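Local coordinates for programmed cell death 6-interacting protein (Homo sapiens, PDB 2OEX) that takes part in endocytosis, multivesicular body biogenesis, membrane repair and cytokinesis, sorting cargo into intralumenal vesicles, and self-associates, at residues Q14-Y19 with F227-K232; W125-S130 with F345-E350; A181-A186 with E299-N304; A189-G194 with S286-S291. All blocks are in the same frame, centred on the assembly; numbering follows the deposited sequence.

Interaction 1 (Q14-Y19 with F227-K232)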
loop_
_atom_site.group_PDB
_atom_site.type_symbol
_atom_site.label_atom_id
_atom_site.label_comp_id
_atom_site.label_asym_id
_atom_site.label_seq_id
_atom_site.Cartn_x
_atom_site.Cartn_y
_atom_site.Cartn_z
ATOM N N GLN A 14 22.897 -30.491 1.210
ATOM C CA GLN A 14 21.888 -29.860 0.358
ATOM C C GLN A 14 20.469 -30.163 0.813
ATOM O O GLN A 14 19.598 -29.282 0.841
ATOM C CB GLN A 14 22.097 -30.352 -1.083
ATOM C CG GLN A 14 21.024 -29.997 -2.116
ATOM C CD GLN A 14 21.415 -30.454 -3.526
ATOM O OE1 GLN A 14 21.484 -29.642 -4.464
ATOM N NE2 GLN A 14 21.689 -31.760 -3.680
ATOM N N SER A 15 20.242 -31.424 1.154
ATOM C CA SER A 15 18.938 -31.891 1.587
ATOM C C SER A 15 18.537 -31.304 2.951
ATOM O O SER A 15 17.349 -31.189 3.259
ATOM C CB SER A 15 18.916 -33.424 1.605
ATOM O OG SER A 15 19.213 -33.951 0.315
ATOM N N LEU A 16 19.525 -30.931 3.759
ATOM C CA LEU A 16 19.246 -30.326 5.057
ATOM C C LEU A 16 18.927 -28.868 4.899
ATOM O O LEU A 16 17.992 -28.364 5.514
ATOM C CB LEU A 16 20.414 -30.499 6.021
ATOM C CG LEU A 16 20.514 -31.885 6.639
ATOM C CD1 LEU A 16 21.765 -31.984 7.508
ATOM C CD2 LEU A 16 19.253 -32.203 7.433
ATOM N N ALA A 17 19.720 -28.196 4.073
ATOM C CA ALA A 17 19.443 -26.831 3.670
ATOM C C ALA A 17 17.983 -26.708 3.214
ATOM O O ALA A 17 17.272 -25.803 3.658
ATOM C CB ALA A 17 20.407 -26.395 2.571
ATOM N N ALA A 18 17.549 -27.649 2.370
ATOM C CA ALA A 18 16.196 -27.708 1.833
ATOM C C ALA A 18 15.120 -27.850 2.916
ATOM O O ALA A 18 14.154 -27.071 2.960
ATOM C CB ALA A 18 16.090 -28.835 0.825
ATOM N N TYR A 19 15.294 -28.835 3.785
ATOM C CA TYR A 19 14.391 -29.061 4.885
ATOM C C TYR A 19 14.256 -27.821 5.739
ATOM O O TYR A 19 13.135 -27.441 6.103
ATOM C CB TYR A 19 14.877 -30.209 5.771
ATOM C CG TYR A 19 14.156 -30.274 7.097
ATOM C CD1 TYR A 19 12.920 -30.918 7.213
ATOM C CD2 TYR A 19 14.692 -29.672 8.233
ATOM C CE1 TYR A 19 12.246 -30.967 8.437
ATOM C CE2 TYR A 19 14.031 -29.721 9.448
ATOM C CZ TYR A 19 12.814 -30.366 9.547
ATOM O OH TYR A 19 12.167 -30.409 10.759
ATOM N N PHE A 227 13.569 -29.952 16.354
ATOM C CA PHE A 227 13.588 -31.371 16.038
ATOM C C PHE A 227 14.845 -31.745 15.256
ATOM O O PHE A 227 15.305 -30.984 14.403
ATOM C CB PHE A 227 12.320 -31.786 15.274
ATOM C CG PHE A 227 12.348 -33.210 14.786
ATOM C CD1 PHE A 227 12.413 -34.271 15.684
ATOM C CD2 PHE A 227 12.326 -33.490 13.424
ATOM C CE1 PHE A 227 12.450 -35.591 15.231
ATOM C CE2 PHE A 227 12.364 -34.805 12.963
ATOM C CZ PHE A 227 12.426 -35.857 13.865
ATOM N N ASP A 228 15.375 -32.929 15.569
ATOM C CA ASP A 228 16.607 -33.463 15.008
ATOM C C ASP A 228 16.365 -34.177 13.685
ATOM O O ASP A 228 16.250 -35.404 13.644
ATOM C CB ASP A 228 17.236 -34.433 16.013
ATOM C CG ASP A 228 18.549 -35.023 15.529
ATOM O OD1 ASP A 228 19.034 -34.618 14.448
ATOM O OD2 ASP A 228 19.101 -35.903 16.224
HETATM N N MSE A 229 16.329 -33.408 12.597
HETATM C CA MSE A 229 16.068 -33.968 11.274
HETATM C C MSE A 229 17.250 -34.706 10.657
HETATM O O MSE A 229 17.070 -35.608 9.854
HETATM C CB MSE A 229 15.563 -32.895 10.317
HETATM C CG MSE A 229 15.339 -33.409 8.901
HETATM SE SE MSE A 229 13.720 -34.476 8.624
HETATM C CE MSE A 229 13.489 -35.300 10.349
ATOM N N THR A 230 18.453 -34.305 11.037
ATOM C CA THR A 230 19.682 -34.881 10.502
ATOM C C THR A 230 19.724 -36.397 10.719
ATOM O O THR A 230 20.035 -37.147 9.789
ATOM C CB THR A 230 20.935 -34.169 11.095
ATOM O OG1 THR A 230 20.856 -32.770 10.812
ATOM C CG2 THR A 230 22.218 -34.693 10.514
ATOM N N SER A 231 19.375 -36.838 11.923
ATOM C CA SER A 231 19.295 -38.262 12.226
ATOM C C SER A 231 18.285 -39.031 11.349
ATOM O O SER A 231 18.532 -40.183 10.999
ATOM C CB SER A 231 18.989 -38.484 13.714
ATOM O OG SER A 231 19.964 -37.870 14.558
ATOM N N LYS A 232 17.168 -38.420 10.976
ATOM C CA LYS A 232 16.227 -39.128 10.107
ATOM C C LYS A 232 16.699 -39.202 8.658
ATOM O O LYS A 232 16.522 -40.229 8.006
ATOM C CB LYS A 232 14.816 -38.551 10.192
ATOM C CG LYS A 232 14.312 -38.336 11.632
ATOM C CD LYS A 232 14.005 -39.633 12.397
ATOM C CE LYS A 232 13.521 -39.363 13.851
ATOM N NZ LYS A 232 14.519 -38.597 14.675
#
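Y19 and M229 form a Met-aromatic contact, the centre of a junction between helix 12-48 and the start of helix 229-240 in the helical V domain. The selenomethionine chain lies across one face of the phenol ring. Its CG stands over the middle of the ring, 3.6 Å from the Y19 centroid and 5° off the normal, a CH-pi contact. The selenium sits farther along the same face, 27° from the normal. M229 CB packs 3.6 Å from Y19 CE2, and the bend at chi2 (76°) carries the rest of the chain across the ring. A long, flexible, polarisable chain suits this place because it can mould itself to a flat face. Both residues are buried, and S249 and E252 of helix 245-286 touch them from outside the pair.

The other side is looser and partly exposed. There L16 CD1 lies 3.5 Å from T230 OG1, the two side chains crossing at about a right angle, and F233 also touches L16. Just before the helix, D228 is the N-cap: OD1 accepts a weak bond from S231 N. At the far rim of the Y19 ring, OH lies 4.1 Å from F227 CD2, near the plane of the phenylalanine ring.

Interaction 2 (W125-S130 with F345-E350)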
loop_
_atom_site.group_PDB
_atom_site.type_symbol
_atom_site.label_atom_id
_atom_site.label_comp_id
_atom_site.label_asym_id
_atom_site.label_seq_id
_atom_site.Cartn_x
_atom_site.Cartn_y
_atom_site.Cartn_z
ATOM N N TRP A 125 46.950 -18.120 -20.260
ATOM C CA TRP A 125 45.751 -18.866 -20.655
ATOM C C TRP A 125 45.643 -20.231 -19.990
ATOM O O TRP A 125 44.538 -20.752 -19.831
ATOM C CB TRP A 125 45.648 -19.008 -22.177
ATOM C CG TRP A 125 46.773 -19.754 -22.842
ATOM C CD1 TRP A 125 47.861 -19.207 -23.456
ATOM C CD2 TRP A 125 46.908 -21.177 -22.975
ATOM N NE1 TRP A 125 48.672 -20.198 -23.956
ATOM C CE2 TRP A 125 48.112 -21.417 -23.677
ATOM C CE3 TRP A 125 46.135 -22.272 -22.564
ATOM C CZ2 TRP A 125 48.565 -22.711 -23.980
ATOM C CZ3 TRP A 125 46.591 -23.567 -22.866
ATOM C CH2 TRP A 125 47.796 -23.767 -23.567
ATOM N N GLN A 126 46.782 -20.804 -19.607
ATOM C CA GLN A 126 46.812 -22.094 -18.911
ATOM C C GLN A 126 46.158 -22.031 -17.542
ATOM O O GLN A 126 45.642 -23.026 -17.049
ATOM C CB GLN A 126 48.245 -22.625 -18.815
ATOM C CG GLN A 126 48.609 -23.484 -20.013
ATOM C CD GLN A 126 50.102 -23.620 -20.248
ATOM O OE1 GLN A 126 50.853 -22.647 -20.150
ATOM N NE2 GLN A 126 50.539 -24.837 -20.585
ATOM N N ARG A 127 46.167 -20.850 -16.938
ATOM C CA ARG A 127 45.540 -20.648 -15.648
ATOM C C ARG A 127 44.156 -20.031 -15.820
ATOM O O ARG A 127 43.985 -19.099 -16.614
ATOM C CB ARG A 127 46.409 -19.759 -14.770
ATOM C CG ARG A 127 46.139 -19.929 -13.293
ATOM C CD ARG A 127 46.853 -18.875 -12.485
ATOM N NE ARG A 127 46.762 -19.149 -11.054
ATOM C CZ ARG A 127 46.951 -18.243 -10.095
ATOM N NH1 ARG A 127 47.235 -16.982 -10.401
ATOM N NH2 ARG A 127 46.837 -18.598 -8.825
ATOM N N THR A 128 43.184 -20.565 -15.074
ATOM C CA THR A 128 41.803 -20.053 -15.023
ATOM C C THR A 128 41.786 -18.635 -14.448
ATOM O O THR A 128 42.487 -18.361 -13.493
ATOM C CB THR A 128 40.932 -20.981 -14.151
ATOM O OG1 THR A 128 41.168 -22.338 -14.542
ATOM C CG2 THR A 128 39.445 -20.667 -14.264
ATOM N N PRO A 129 40.982 -17.731 -15.030
ATOM C CA PRO A 129 41.074 -16.356 -14.574
ATOM C C PRO A 129 40.279 -16.131 -13.300
ATOM O O PRO A 129 39.268 -16.798 -13.074
ATOM C CB PRO A 129 40.459 -15.555 -15.723
ATOM C CG PRO A 129 39.813 -16.558 -16.649
ATOM C CD PRO A 129 39.959 -17.909 -16.076
ATOM N N SER A 130 40.748 -15.196 -12.472
ATOM C CA SER A 130 40.069 -14.820 -11.245
ATOM C C SER A 130 38.585 -14.522 -11.499
ATOM O O SER A 130 37.716 -14.847 -10.675
ATOM C CB SER A 130 40.740 -13.590 -10.659
ATOM O OG SER A 130 42.104 -13.826 -10.402
ATOM N N PHE A 345 43.322 -13.970 -1.064
ATOM C CA PHE A 345 44.665 -14.176 -0.537
ATOM C C PHE A 345 45.284 -15.477 -1.030
ATOM O O PHE A 345 46.471 -15.502 -1.358
ATOM C CB PHE A 345 44.645 -14.137 0.991
ATOM C CG PHE A 345 46.004 -14.109 1.620
ATOM C CD1 PHE A 345 46.680 -12.904 1.785
ATOM C CD2 PHE A 345 46.598 -15.282 2.079
ATOM C CE1 PHE A 345 47.964 -12.867 2.402
ATOM C CE2 PHE A 345 47.872 -15.270 2.682
ATOM C CZ PHE A 345 48.557 -14.057 2.850
ATOM N N ALA A 346 44.486 -16.543 -1.082
ATOM C CA ALA A 346 44.940 -17.831 -1.619
ATOM C C ALA A 346 45.240 -17.708 -3.109
ATOM O O ALA A 346 46.299 -18.161 -3.576
ATOM C CB ALA A 346 43.915 -18.911 -1.375
ATOM N N ARG A 347 44.314 -17.093 -3.852
ATOM C CA ARG A 347 44.530 -16.804 -5.264
ATOM C C ARG A 347 45.875 -16.117 -5.457
ATOM O O ARG A 347 46.735 -16.600 -6.193
ATOM C CB ARG A 347 43.433 -15.903 -5.815
ATOM C CG ARG A 347 43.692 -15.439 -7.244
ATOM C CD ARG A 347 43.416 -16.566 -8.237
ATOM N NE ARG A 347 43.985 -16.301 -9.554
ATOM C CZ ARG A 347 43.721 -17.000 -10.654
ATOM N NH1 ARG A 347 42.876 -18.018 -10.619
ATOM N NH2 ARG A 347 44.300 -16.667 -11.800
ATOM N N LYS A 348 46.038 -14.999 -4.757
ATOM C CA LYS A 348 47.152 -14.090 -4.935
ATOM C C LYS A 348 48.491 -14.751 -4.608
ATOM O O LYS A 348 49.550 -14.257 -5.004
ATOM C CB LYS A 348 46.934 -12.858 -4.048
ATOM C CG LYS A 348 47.711 -11.633 -4.472
ATOM C CD LYS A 348 48.034 -10.718 -3.279
ATOM C CE LYS A 348 49.404 -9.997 -3.472
ATOM N NZ LYS A 348 50.100 -9.674 -2.179
ATOM N N THR A 349 48.427 -15.889 -3.920
ATOM C CA THR A 349 49.563 -16.405 -3.156
ATOM C C THR A 349 50.009 -17.816 -3.557
ATOM O O THR A 349 51.145 -18.212 -3.282
ATOM C CB THR A 349 49.276 -16.265 -1.624
ATOM O OG1 THR A 349 49.650 -14.947 -1.189
ATOM C CG2 THR A 349 49.998 -17.310 -0.773
ATOM N N GLU A 350 49.152 -18.574 -4.229
ATOM C CA GLU A 350 49.593 -19.884 -4.701
ATOM C C GLU A 350 50.658 -19.715 -5.782
ATOM O O GLU A 350 51.856 -19.758 -5.484
ATOM C CB GLU A 350 48.425 -20.759 -5.163
ATOM C CG GLU A 350 47.627 -20.236 -6.345
ATOM C CD GLU A 350 46.622 -21.255 -6.847
ATOM O OE1 GLU A 350 45.470 -20.879 -7.120
ATOM O OE2 GLU A 350 46.976 -22.447 -6.953
#
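R127 leaves its loop with CG anti to the backbone N (chi1 -157°) and an extended chain as far as NE, while R347 starts from the helix likewise but bends at chi2 (76°); the two guanidinium groups thus arrive from opposite directions and lie face to face. They stack with centres 3.5 Å apart and planes 28° from parallel, R127 CZ over one side of the R347 group. Two cations can sit so close probably because anions compensate them: R127 NH2 makes a salt bridge to E350 OE1 at 3.2 Å, a weak hydrogen bond, and R347 NH2 pairs with D114.

R347 grips the loop end-on. NH1 and NH2 both donate to T128 O, at 2.9 Å from NH1 and 3.0 Å from NH2, with the oxygen in the guanidinium plane. R127 answers with a weak bond from NH2 to R347 O, 3.3 Å long. Arginine suits both positions, since its flat end can stack and donate along its edges at once. S130 OG lies above the face of R347 away from R127, but its hydrogen bond goes to E110 and not to the arginine.

The contact thus fastens the loop between helices 78-120 and 130-133 to the C-terminal end of helix 293-349. Helix 78-120 contributes D114 and E110, which touch R347 and S130 alike.

Interaction 3 (A181-A186 with E299-N304)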
loop_
_atom_site.group_PDB
_atom_site.type_symbol
_atom_site.label_atom_id
_atom_site.label_comp_id
_atom_site.label_asym_id
_atom_site.label_seq_id
_atom_site.Cartn_x
_atom_site.Cartn_y
_atom_site.Cartn_z
ATOM N N ALA A 181 -8.944 17.311 27.636
ATOM C CA ALA A 181 -9.341 18.614 27.090
ATOM C C ALA A 181 -9.274 18.644 25.577
ATOM O O ALA A 181 -9.729 19.596 24.971
ATOM C CB ALA A 181 -8.540 19.785 27.703
ATOM N N ALA A 182 -8.734 17.606 24.956
ATOM C CA ALA A 182 -8.707 17.557 23.500
ATOM C C ALA A 182 -9.761 16.633 22.878
ATOM O O ALA A 182 -9.946 16.662 21.652
ATOM C CB ALA A 182 -7.323 17.209 23.004
ATOM N N ILE A 183 -10.441 15.819 23.688
ATOM C CA ILE A 183 -11.589 15.042 23.199
ATOM C C ILE A 183 -12.873 15.826 23.408
ATOM O O ILE A 183 -13.361 15.930 24.557
ATOM C CB ILE A 183 -11.828 13.685 23.908
ATOM C CG1 ILE A 183 -10.580 13.114 24.599
ATOM C CG2 ILE A 183 -12.510 12.722 22.934
ATOM C CD1 ILE A 183 -9.477 12.805 23.702
ATOM N N PRO A 184 -13.440 16.369 22.311
ATOM C CA PRO A 184 -14.676 17.137 22.437
ATOM C C PRO A 184 -15.658 16.394 23.314
ATOM O O PRO A 184 -15.767 15.158 23.220
ATOM C CB PRO A 184 -15.190 17.214 20.997
ATOM C CG PRO A 184 -13.940 17.228 20.185
ATOM C CD PRO A 184 -12.977 16.315 20.911
ATOM N N SER A 185 -16.336 17.138 24.185
ATOM C CA SER A 185 -17.360 16.549 25.038
ATOM C C SER A 185 -18.666 16.542 24.257
ATOM O O SER A 185 -18.849 17.337 23.333
ATOM C CB SER A 185 -17.487 17.284 26.376
ATOM O OG SER A 185 -17.893 18.626 26.209
ATOM N N ALA A 186 -19.553 15.622 24.608
ATOM C CA ALA A 186 -20.817 15.512 23.918
ATOM C C ALA A 186 -21.848 14.912 24.834
ATOM O O ALA A 186 -21.567 14.633 25.994
ATOM C CB ALA A 186 -20.667 14.659 22.646
ATOM N N GLU A 299 -16.470 11.392 18.265
ATOM C CA GLU A 299 -16.255 10.056 17.721
ATOM C C GLU A 299 -15.013 10.006 16.849
ATOM O O GLU A 299 -14.197 9.114 17.015
ATOM C CB GLU A 299 -17.479 9.540 16.959
ATOM C CG GLU A 299 -17.329 8.087 16.485
ATOM C CD GLU A 299 -18.653 7.347 16.302
ATOM O OE1 GLU A 299 -19.063 6.599 17.232
ATOM O OE2 GLU A 299 -19.279 7.502 15.232
ATOM N N GLU A 300 -14.859 10.969 15.941
ATOM C CA GLU A 300 -13.672 11.051 15.091
ATOM C C GLU A 300 -12.406 11.045 15.912
ATOM O O GLU A 300 -11.461 10.305 15.611
ATOM C CB GLU A 300 -13.676 12.331 14.266
ATOM C CG GLU A 300 -14.446 12.268 12.964
ATOM C CD GLU A 300 -14.673 13.654 12.351
ATOM O OE1 GLU A 300 -14.269 14.691 12.963
ATOM O OE2 GLU A 300 -15.271 13.700 11.247
ATOM N N VAL A 301 -12.383 11.879 16.940
ATOM C CA VAL A 301 -11.199 12.010 17.767
ATOM C C VAL A 301 -10.916 10.734 18.538
ATOM O O VAL A 301 -9.765 10.326 18.650
ATOM C CB VAL A 301 -11.258 13.227 18.710
ATOM C CG1 VAL A 301 -10.222 13.096 19.796
ATOM C CG2 VAL A 301 -11.034 14.507 17.915
ATOM N N LEU A 302 -11.953 10.087 19.052
ATOM C CA LEU A 302 -11.718 8.849 19.773
ATOM C C LEU A 302 -11.177 7.756 18.828
ATOM O O LEU A 302 -10.310 6.978 19.219
ATOM C CB LEU A 302 -12.974 8.382 20.508
ATOM C CG LEU A 302 -13.443 9.189 21.715
ATOM C CD1 LEU A 302 -14.913 8.844 22.050
ATOM C CD2 LEU A 302 -12.528 8.994 22.937
ATOM N N LYS A 303 -11.678 7.725 17.592
ATOM C CA LYS A 303 -11.240 6.732 16.621
ATOM C C LYS A 303 -9.779 6.989 16.272
ATOM O O LYS A 303 -8.965 6.061 16.372
ATOM C CB LYS A 303 -12.139 6.706 15.379
ATOM C CG LYS A 303 -13.567 6.231 15.672
ATOM C CD LYS A 303 -14.342 5.861 14.411
ATOM C CE LYS A 303 -15.021 7.064 13.759
ATOM N NZ LYS A 303 -15.663 6.740 12.437
ATOM N N ASN A 304 -9.445 8.239 15.917
ATOM C CA ASN A 304 -8.060 8.641 15.716
ATOM C C ASN A 304 -7.150 8.141 16.829
ATOM O O ASN A 304 -6.021 7.705 16.565
ATOM C CB ASN A 304 -7.926 10.159 15.651
ATOM C CG ASN A 304 -8.535 10.760 14.392
ATOM O OD1 ASN A 304 -8.616 10.102 13.354
ATOM N ND2 ASN A 304 -8.951 12.030 14.479
#
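I183 and V301 bring their backbones together, CA to CA 6.2 Å, where the chain leaving the short helix 176-182 passes in extended form against one side of helix 293-349. V301 points straight at the passing chain and divides its two methyls between neighbours. CG1, anti to the backbone N (chi1 164°), meets I183 CG2 at 3.9 Å and I183 CD1 at 4.0 Å. CG2 reaches the proline ring, 4.0 Å from P184 CD. The I183 methyl CG2 also touches the next residue of the helix, 3.7 Å from L302 CD2, the two side chains meeting at about a right angle. I183 is therefore set between two consecutive helix residues.

Branched aliphatic side chains suit the site: they present methyls on several sides and fill a small apolar patch without any polar demand. P184 adds a compact ring in a segment that is already extended, and its carbonyl oxygen accepts a hydrogen bond from R298. L305 of the same helix extends the patch on the I183 side, while P63 touches L302 from a loop. This is plain apolar packing in the all-helical ALIX V domain, joining the segment after helix 176-182 to one side of helix 293-349.

Interaction 4 (A189-G194 with S286-S291)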
loop_
_atom_site.group_PDB
_atom_site.type_symbol
_atom_site.label_atom_id
_atom_site.label_comp_id
_atom_site.label_asym_id
_atom_site.label_seq_id
_atom_site.Cartn_x
_atom_site.Cartn_y
_atom_site.Cartn_z
ATOM N N ALA A 189 -24.687 8.622 24.980
ATOM C CA ALA A 189 -25.769 7.680 24.718
ATOM C C ALA A 189 -26.241 7.257 26.107
ATOM O O ALA A 189 -25.499 6.597 26.845
ATOM C CB ALA A 189 -25.263 6.475 23.934
ATOM N N LYS A 190 -27.453 7.670 26.476
ATOM C CA LYS A 190 -27.949 7.480 27.845
ATOM C C LYS A 190 -28.418 6.055 28.125
ATOM O O LYS A 190 -28.335 5.578 29.261
ATOM C CB LYS A 190 -29.075 8.464 28.149
ATOM C CG LYS A 190 -28.621 9.881 28.476
ATOM C CD LYS A 190 -29.818 10.712 28.964
ATOM C CE LYS A 190 -29.431 12.152 29.265
ATOM N NZ LYS A 190 -30.623 13.034 29.366
ATOM N N THR A 191 -28.893 5.385 27.079
ATOM C CA THR A 191 -29.513 4.069 27.192
ATOM C C THR A 191 -28.497 2.952 27.466
ATOM O O THR A 191 -28.639 2.203 28.430
ATOM C CB THR A 191 -30.359 3.754 25.938
ATOM O OG1 THR A 191 -31.405 4.726 25.819
ATOM C CG2 THR A 191 -30.985 2.366 26.035
HETATM N N MSE A 192 -27.480 2.851 26.614
HETATM C CA MSE A 192 -26.396 1.873 26.751
HETATM C C MSE A 192 -26.139 1.354 28.180
HETATM O O MSE A 192 -26.142 0.150 28.412
HETATM C CB MSE A 192 -25.127 2.470 26.136
HETATM C CG MSE A 192 -23.840 2.200 26.883
HETATM SE SE MSE A 192 -22.466 3.419 26.282
HETATM C CE MSE A 192 -21.490 3.653 27.960
ATOM N N GLN A 193 -25.939 2.276 29.118
ATOM C CA GLN A 193 -25.589 1.992 30.522
ATOM C C GLN A 193 -26.266 0.760 31.140
ATOM O O GLN A 193 -27.364 0.855 31.709
ATOM C CB GLN A 193 -25.852 3.242 31.368
ATOM C CG GLN A 193 -24.884 4.387 31.054
ATOM C CD GLN A 193 -25.556 5.760 30.977
ATOM O OE1 GLN A 193 -25.229 6.568 30.103
ATOM N NE2 GLN A 193 -26.490 6.028 31.889
ATOM N N GLY A 194 -25.592 -0.385 31.016
ATOM C CA GLY A 194 -26.094 -1.662 31.520
ATOM C C GLY A 194 -27.266 -2.243 30.740
ATOM O O GLY A 194 -28.287 -2.619 31.337
ATOM N N SER A 286 -25.829 0.876 17.472
ATOM C CA SER A 286 -25.897 2.143 16.739
ATOM C C SER A 286 -27.228 2.875 16.904
ATOM O O SER A 286 -27.278 4.095 16.773
ATOM C CB SER A 286 -25.625 1.933 15.253
ATOM O OG SER A 286 -24.233 1.907 15.008
ATOM N N LYS A 287 -28.291 2.120 17.194
ATOM C CA LYS A 287 -29.644 2.657 17.330
ATOM C C LYS A 287 -29.801 3.639 18.491
ATOM O O LYS A 287 -30.717 4.452 18.492
ATOM C CB LYS A 287 -30.659 1.525 17.505
ATOM C CG LYS A 287 -31.045 0.782 16.236
ATOM C CD LYS A 287 -31.885 -0.436 16.584
ATOM C CE LYS A 287 -32.196 -1.299 15.373
ATOM N NZ LYS A 287 -33.384 -2.159 15.649
HETATM N N MSE A 288 -28.914 3.561 19.477
HETATM C CA MSE A 288 -29.023 4.413 20.655
HETATM C C MSE A 288 -27.883 5.422 20.773
HETATM O O MSE A 288 -27.618 5.929 21.864
HETATM C CB MSE A 288 -29.099 3.561 21.924
HETATM C CG MSE A 288 -27.772 2.968 22.352
HETATM SE SE MSE A 288 -27.985 1.398 23.476
HETATM C CE MSE A 288 -28.992 0.223 22.277
ATOM N N LYS A 289 -27.215 5.724 19.667
ATOM C CA LYS A 289 -26.102 6.660 19.719
ATOM C C LYS A 289 -26.447 8.019 19.110
ATOM O O LYS A 289 -27.314 8.128 18.250
ATOM C CB LYS A 289 -24.816 6.047 19.128
ATOM C CG LYS A 289 -24.587 6.259 17.641
ATOM C CD LYS A 289 -23.297 5.586 17.207
ATOM C CE LYS A 289 -22.870 6.058 15.811
ATOM N NZ LYS A 289 -21.383 5.917 15.608
ATOM N N GLN A 290 -25.748 9.050 19.569
ATOM C CA GLN A 290 -26.050 10.421 19.202
ATOM C C GLN A 290 -25.539 10.806 17.819
ATOM O O GLN A 290 -24.464 10.373 17.389
ATOM C CB GLN A 290 -25.456 11.368 20.241
ATOM C CG GLN A 290 -25.780 11.012 21.686
ATOM C CD GLN A 290 -27.282 10.939 21.978
ATOM O OE1 GLN A 290 -28.099 11.624 21.345
ATOM N NE2 GLN A 290 -27.645 10.108 22.954
ATOM N N SER A 291 -26.314 11.628 17.122
ATOM C CA SER A 291 -25.816 12.249 15.909
ATOM C C SER A 291 -25.782 13.773 16.020
ATOM O O SER A 291 -25.870 14.474 15.006
ATOM C CB SER A 291 -26.620 11.808 14.689
ATOM O OG SER A 291 -26.020 12.321 13.509
#
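M288 reaches from a type I beta turn, S286 to K289, toward A189, T191 and M192 of the opposite loop. The turn joins helices 245-286 and 293-349, and the opposite loop leads into helix 196-224, so two connections of the V domain pack against each other near the surface.

The selenomethionine side chain can be followed atom by atom. CB points at the other loop and lies 4.2 Å from T191 CB. CG, placed between the backbone N and the carbonyl carbon (chi1 76°), is 4.3 Å from M192 N. The selenium is the part of the side chain nearest the loop, 3.5 Å from M192 N; it also lies against M192 CB, and T191 CG2 is 4.1 Å from it. A turn at chi3 (59°) then takes the terminal CE off the loop backbone; V197 of helix 196-224 also touches this side chain. A long, unbranched and polarisable chain is apt here, since it can lie against a surface made of the M192 backbone and the T191 methyl.

A189 lies alongside the turn itself, its CA 5.1 Å from K289 CA. Alanine suits this close approach because its side chain is a single methyl, which faces M288 O. K289 turns its amine away, to a salt bridge with E299. S291 packs on Q64 of the second subunit, at the edge of the contact. Q290 bends back toward the first loop, bringing its NE2 to 3.5 Å from A189 CA.

Overall arrangement
From the N terminus, residues 14-19 open interaction 1; the first halves of interactions 2, 3 and 4 follow before 227-232 close it, so it crosses all three. These nest: interaction 4 closes at 286-291, interaction 3 at 299-304 and interaction 2 at 345-350. Interaction 1 ties helix 12-48 to helix 229-240, across the chain's centre from interactions 3 and 4. Interaction 2 joins the loop after helix 78-120 to the C-terminal part of helix 293-349, and interaction 3 the segment after helix 176-182 to an earlier part of that helix, their centres about 72 Å apart. Interaction 4 joins the loops before helices 196-224 and 293-349; the E299-K289 salt bridge links it to interaction 3.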